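Local coordinates for protein transcriptional regulator, TetR family (Vibrio parahaemolyticus, PDB 3HE0) that probably acts as a DNA-binding transcription factor, pairing an N-terminal helix-turn-helix domain with an all-helical C-terminal domain in a two-subunit assembly, at residues M82-R87 with G145-L150; G157-A162 with D191-H196. All blocks are in the same frame, centred on the assembly; numbering follows the deposited sequence.

Overall arrangement
Both contacts lie in the all-helical C-terminal domain of this TetR-family protein, on the same side of the chain's centre, with their own centres about 10 Å apart. They follow one another along the chain. Contact 1 sets the start of helix 84-97 against the loop between helices 132-143 and 152-158; contact 2 sets the junction of helices 152-158 and 160-171 against the end of helix 179-193, which the C-terminal tail follows. Lys148 ties them together: its NZ probably donates to Ala192 O and to Ile194 O, each 2.7 Å away. Both also touch the second subunit, so this corner of the domain is buried within the subunit and also borders its partner.

Contact 1: residues M82-R87 with G145-L150; sequences MPLKER and GVFKPL. Unlike the reference sequence in segment 82-87: Arg87 (reference Cys).
Leu84, Val146 and Phe147 make a small apolar contact between the first turn of helix 84-97 and the loop that follows helix 132-143, within the C-terminal domain of the TetR fold. There is no hydrogen bond across it, and the backbones stay well apart, with the CA atoms of Leu84 and Val146 9.1 Å from each other. One methyl bridges the gap. Leu84 reaches out from the helix and meets Val146 tip to tip, CD1 lying 4.2 Å from CG1 of the valine. With CG1 anti to the valine's backbone N (chi1 166°), this is the branch that meets the leucine methyl. The same leucine CD1 approaches the Phe147 ring obliquely, 4.3 Å from CZ. On the loop side, Gly145 closes the preceding helix with positive phi in a Schellman motif. On the helix side, Pro83 is the N-cap, and Arg87, which differs from the reference sequence (Cys), folds back so that NE donates to Met82 O at 3.2 Å, from above the carbonyl plane. Leu84 also packs on Leu137 of helix 132-143, while the Phe147 ring meets Trp190 of helix 179-193 edge-to-face, so the contact is set among three helices.

Contact 2: residues G157-A162 with D191-H196; sequences GLSFEA and DAIIKH
Ile193 lays its CG2 methyl against Ser159 and Leu158 where helix 179-193 ends beside the break between helices 152-158 and 160-171, in the C-terminal domain of the TetR fold. This is a buried contact between the end of one helix and the break between two others, made by atoms near the backbone: CB atoms, the serine hydroxyl, the isoleucine CG2 and a carbonyl O. The backbones come close: Leu158 and Ala192 have their CA atoms 6.3 Å apart. All four touching residues direct their CB atoms at the opposite segment. The isoleucine methyl lies 3.7 Å from Ser159 CB and 4.2 Å from Leu158 CB, so it borders two consecutive residues at the break. Its CG1 branch sits between backbone N and carbonyl carbon (chi1 62°), which puts CG2 anti to the carbonyl carbon. The methyl sits equally beside Ser159 OG, at 3.8 Å, and that hydroxyl is hydrogen-bonded to Leu155 O one turn back in helix 152-158. Ala192 CB lies 4.3 Å from Leu158 CB and 3.7 Å from Leu158 O. Beyond CB, Leu158 continues to Leu150 and to Ala188 of the second subunit. Phe138 of helix 132-143 and Tyr88 of helix 84-97 also pack on both Ser159 and Ile193. At the C-terminus the chain's last residue folds back: the His196 ring stacks on His196 of the second subunit, and its NE2 donates to Asp191 O at 2.7 Å, in the carbonyl plane on a lone pair, with an N-H...O angle of 156°.

Contact 1: residues M82-R87 with G145-L150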
loop_
_atom_site.group_PDB
_atom_site.type_symbol
_atom_site.label_atom_id
_atom_site.label_comp_id
_atom_site.label_asym_id
_atom_site.label_seq_id
_atom_site.Cartn_x
_atom_site.Cartn_y
_atom_site.Cartn_z
HETATM N N MSE A 82 26.209 12.315 -6.607
HETATM C CA MSE A 82 25.227 13.384 -6.340
HETATM C C MSE A 82 25.200 13.707 -4.839
HETATM O O MSE A 82 25.552 12.859 -4.010
HETATM C CB MSE A 82 23.802 12.963 -6.771
HETATM C CG MSE A 82 23.549 12.712 -8.285
HETATM SE SE MSE A 82 21.673 12.052 -8.723
HETATM C CE MSE A 82 21.872 11.872 -10.681
ATOM N N PRO A 83 24.775 14.932 -4.477
ATOM C CA PRO A 83 24.474 15.211 -3.077
ATOM C C PRO A 83 23.291 14.376 -2.563
ATOM O O PRO A 83 22.489 13.878 -3.357
ATOM C CB PRO A 83 24.132 16.706 -3.076
ATOM C CG PRO A 83 24.808 17.234 -4.263
ATOM C CD PRO A 83 24.734 16.154 -5.290
ATOM N N LEU A 84 23.213 14.222 -1.241
ATOM C CA LEU A 84 22.227 13.344 -0.612
ATOM C C LEU A 84 20.835 13.695 -1.086
ATOM O O LEU A 84 20.121 12.845 -1.599
ATOM C CB LEU A 84 22.262 13.468 0.920
ATOM C CG LEU A 84 23.203 12.575 1.728
ATOM C CD1 LEU A 84 22.817 12.721 3.157
ATOM C CD2 LEU A 84 23.149 11.129 1.316
ATOM N N LYS A 85 20.475 14.968 -0.931
ATOM C CA LYS A 85 19.103 15.404 -1.193
ATOM C C LYS A 85 18.677 15.207 -2.642
ATOM O O LYS A 85 17.501 14.993 -2.918
ATOM C CB LYS A 85 18.874 16.845 -0.761
ATOM C CG LYS A 85 17.394 17.251 -0.688
ATOM C CD LYS A 85 17.231 18.509 0.166
ATOM C CE LYS A 85 15.845 19.100 0.143
ATOM N NZ LYS A 85 15.785 20.185 1.151
ATOM N N GLU A 86 19.633 15.230 -3.555
ATOM C CA GLU A 86 19.337 15.079 -4.958
ATOM C C GLU A 86 19.141 13.627 -5.278
ATOM O O GLU A 86 18.282 13.278 -6.092
ATOM C CB GLU A 86 20.474 15.671 -5.818
ATOM C CG GLU A 86 20.254 15.518 -7.321
ATOM C CD GLU A 86 18.811 15.901 -7.758
ATOM O OE1 GLU A 86 18.243 16.923 -7.269
ATOM O OE2 GLU A 86 18.234 15.148 -8.582
ATOM N N ARG A 87 19.965 12.770 -4.684
ATOM C CA ARG A 87 19.699 11.335 -4.796
ATOM C C ARG A 87 18.300 11.025 -4.235
ATOM O O ARG A 87 17.546 10.274 -4.830
ATOM C CB ARG A 87 20.754 10.511 -4.061
ATOM C CG ARG A 87 22.114 10.534 -4.718
ATOM C CD ARG A 87 23.055 9.591 -4.023
ATOM N NE ARG A 87 23.889 10.310 -3.082
ATOM C CZ ARG A 87 24.475 9.772 -2.012
ATOM N NH1 ARG A 87 25.223 10.537 -1.235
ATOM N NH2 ARG A 87 24.320 8.495 -1.697
ATOM N N GLY A 145 25.357 12.628 9.902
ATOM C CA GLY A 145 24.590 13.339 10.914
ATOM C C GLY A 145 23.387 14.086 10.358
ATOM O O GLY A 145 22.804 14.929 11.047
ATOM N N VAL A 146 22.996 13.764 9.124
ATOM C CA VAL A 146 21.894 14.442 8.454
ATOM C C VAL A 146 20.579 13.793 8.795
ATOM O O VAL A 146 19.619 14.475 9.157
ATOM C CB VAL A 146 22.121 14.453 6.935
ATOM C CG1 VAL A 146 20.842 14.830 6.185
ATOM C CG2 VAL A 146 23.266 15.407 6.622
ATOM N N PHE A 147 20.556 12.466 8.733
ATOM C CA PHE A 147 19.339 11.682 9.000
ATOM C C PHE A 147 19.210 11.229 10.451
ATOM O O PHE A 147 20.198 11.041 11.147
ATOM C CB PHE A 147 19.291 10.444 8.102
ATOM C CG PHE A 147 19.139 10.749 6.642
ATOM C CD1 PHE A 147 18.423 11.860 6.204
ATOM C CD2 PHE A 147 19.636 9.880 5.696
ATOM C CE1 PHE A 147 18.260 12.126 4.837
ATOM C CE2 PHE A 147 19.470 10.140 4.334
ATOM C CZ PHE A 147 18.788 11.279 3.906
ATOM N N LYS A 148 17.962 11.089 10.897
ATOM C CA LYS A 148 17.650 10.469 12.173
ATOM C C LYS A 148 18.213 9.037 12.246
ATOM O O LYS A 148 18.192 8.270 11.252
ATOM C CB LYS A 148 16.122 10.395 12.383
ATOM C CG LYS A 148 15.318 11.734 12.347
ATOM C CD LYS A 148 13.890 11.545 12.962
ATOM C CE LYS A 148 13.034 12.819 13.009
ATOM N NZ LYS A 148 12.799 13.481 11.679
ATOM N N PRO A 149 18.697 8.660 13.434
ATOM C CA PRO A 149 19.384 7.391 13.581
ATOM C C PRO A 149 18.438 6.200 13.681
ATOM O O PRO A 149 18.391 5.542 14.693
ATOM C CB PRO A 149 20.194 7.594 14.875
ATOM C CG PRO A 149 19.345 8.547 15.684
ATOM C CD PRO A 149 18.849 9.513 14.629
ATOM N N LEU A 150 17.691 5.911 12.628
ATOM C CA LEU A 150 16.683 4.870 12.711
ATOM C C LEU A 150 17.099 3.821 11.721
ATOM O O LEU A 150 17.842 4.125 10.784
ATOM C CB LEU A 150 15.290 5.458 12.388
ATOM C CG LEU A 150 14.791 6.567 13.337
ATOM C CD1 LEU A 150 13.438 7.145 12.881
ATOM C CD2 LEU A 150 14.682 6.088 14.807
#

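Contact 2: residues G157-A162 with D191-H196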
loop_
_atom_site.group_PDB
_atom_site.type_symbol
_atom_site.label_atom_id
_atom_site.label_comp_id
_atom_site.label_asym_id
_atom_site.label_seq_id
_atom_site.Cartn_x
_atom_site.Cartn_y
_atom_site.Cartn_z
ATOM N N GLY A 157 10.121 3.517 5.388
ATOM C CA GLY A 157 8.693 3.589 5.698
ATOM C C GLY A 157 8.194 5.016 5.887
ATOM O O GLY A 157 7.070 5.304 5.564
ATOM N N LEU A 158 9.046 5.909 6.395
ATOM C CA LEU A 158 8.651 7.281 6.696
ATOM C C LEU A 158 8.691 8.223 5.498
ATOM O O LEU A 158 8.087 9.302 5.544
ATOM C CB LEU A 158 9.571 7.847 7.766
ATOM C CG LEU A 158 9.392 7.304 9.175
ATOM C CD1 LEU A 158 10.724 7.558 9.907
ATOM C CD2 LEU A 158 8.131 7.867 9.886
ATOM N N SER A 159 9.366 7.805 4.425
ATOM C CA SER A 159 9.678 8.686 3.324
ATOM C C SER A 159 9.223 8.053 1.982
ATOM O O SER A 159 8.065 8.227 1.566
ATOM C CB SER A 159 11.171 9.037 3.351
ATOM O OG SER A 159 11.994 7.895 3.220
ATOM N N PHE A 160 10.087 7.265 1.356
ATOM C CA PHE A 160 9.742 6.609 0.104
ATOM C C PHE A 160 8.441 5.822 0.143
ATOM O O PHE A 160 7.563 6.060 -0.684
ATOM C CB PHE A 160 10.880 5.689 -0.348
ATOM C CG PHE A 160 12.163 6.414 -0.645
ATOM C CD1 PHE A 160 12.165 7.600 -1.382
ATOM C CD2 PHE A 160 13.371 5.930 -0.192
ATOM C CE1 PHE A 160 13.360 8.269 -1.686
ATOM C CE2 PHE A 160 14.581 6.613 -0.499
ATOM C CZ PHE A 160 14.559 7.780 -1.235
ATOM N N GLU A 161 8.331 4.871 1.075
ATOM C CA GLU A 161 7.231 3.877 1.059
ATOM C C GLU A 161 5.914 4.567 1.291
ATOM O O GLU A 161 4.853 4.108 0.810
ATOM C CB GLU A 161 7.416 2.725 2.080
ATOM C CG GLU A 161 8.382 1.606 1.572
ATOM C CD GLU A 161 9.060 0.817 2.696
ATOM O OE1 GLU A 161 8.369 0.216 3.519
ATOM O OE2 GLU A 161 10.299 0.786 2.769
ATOM N N ALA A 162 5.974 5.683 1.981
ATOM C CA ALA A 162 4.745 6.390 2.288
ATOM C C ALA A 162 4.258 7.084 1.026
ATOM O O ALA A 162 3.068 7.025 0.718
ATOM C CB ALA A 162 4.927 7.366 3.469
ATOM N N ASP A 191 11.666 16.109 5.616
ATOM C CA ASP A 191 11.540 16.496 7.022
ATOM C C ASP A 191 11.359 15.289 7.940
ATOM O O ASP A 191 11.814 15.310 9.095
ATOM C CB ASP A 191 10.357 17.430 7.243
ATOM C CG ASP A 191 10.649 18.867 6.842
ATOM O OD1 ASP A 191 11.852 19.181 6.698
ATOM O OD2 ASP A 191 9.675 19.671 6.701
ATOM N N ALA A 192 10.661 14.265 7.457
ATOM C CA ALA A 192 10.409 13.080 8.271
ATOM C C ALA A 192 11.732 12.393 8.619
ATOM O O ALA A 192 11.888 11.918 9.701
ATOM C CB ALA A 192 9.454 12.098 7.559
ATOM N N ILE A 193 12.688 12.388 7.705
ATOM C CA ILE A 193 13.903 11.594 7.891
ATOM C C ILE A 193 15.119 12.388 8.363
ATOM O O ILE A 193 16.072 11.793 8.895
ATOM C CB ILE A 193 14.230 10.716 6.655
ATOM C CG1 ILE A 193 14.478 11.580 5.432
ATOM C CG2 ILE A 193 13.102 9.645 6.464
ATOM C CD1 ILE A 193 15.014 10.787 4.171
ATOM N N ILE A 194 15.096 13.711 8.226
ATOM C CA ILE A 194 16.222 14.504 8.721
ATOM C C ILE A 194 16.039 14.848 10.215
ATOM O O ILE A 194 14.907 14.826 10.761
ATOM C CB ILE A 194 16.495 15.771 7.870
ATOM C CG1 ILE A 194 15.362 16.801 7.977
ATOM C CG2 ILE A 194 16.766 15.399 6.408
ATOM C CD1 ILE A 194 15.816 18.230 7.561
ATOM N N LYS A 195 17.168 15.084 10.871
ATOM C CA LYS A 195 17.221 15.602 12.236
ATOM C C LYS A 195 16.813 17.073 12.238
ATOM O O LYS A 195 17.063 17.772 11.267
ATOM C CB LYS A 195 18.640 15.445 12.799
ATOM C CG LYS A 195 18.967 14.008 13.125
ATOM C CD LYS A 195 20.453 13.788 13.463
ATOM C CE LYS A 195 20.739 13.981 14.934
ATOM N NZ LYS A 195 22.165 13.667 15.285
ATOM N N HIS A 196 16.150 17.529 13.292
ATOM C CA HIS A 196 15.674 18.921 13.340
ATOM C C HIS A 196 16.193 19.648 14.577
ATOM O O HIS A 196 16.197 20.902 14.570
ATOM C CB HIS A 196 14.145 19.003 13.302
ATOM C CG HIS A 196 13.554 18.626 11.978
ATOM N ND1 HIS A 196 13.450 19.513 10.926
ATOM C CD2 HIS A 196 13.045 17.449 11.534
ATOM C CE1 HIS A 196 12.891 18.898 9.893
ATOM N NE2 HIS A 196 12.634 17.647 10.237
ATOM O OXT HIS A 196 16.600 19.008 15.582
#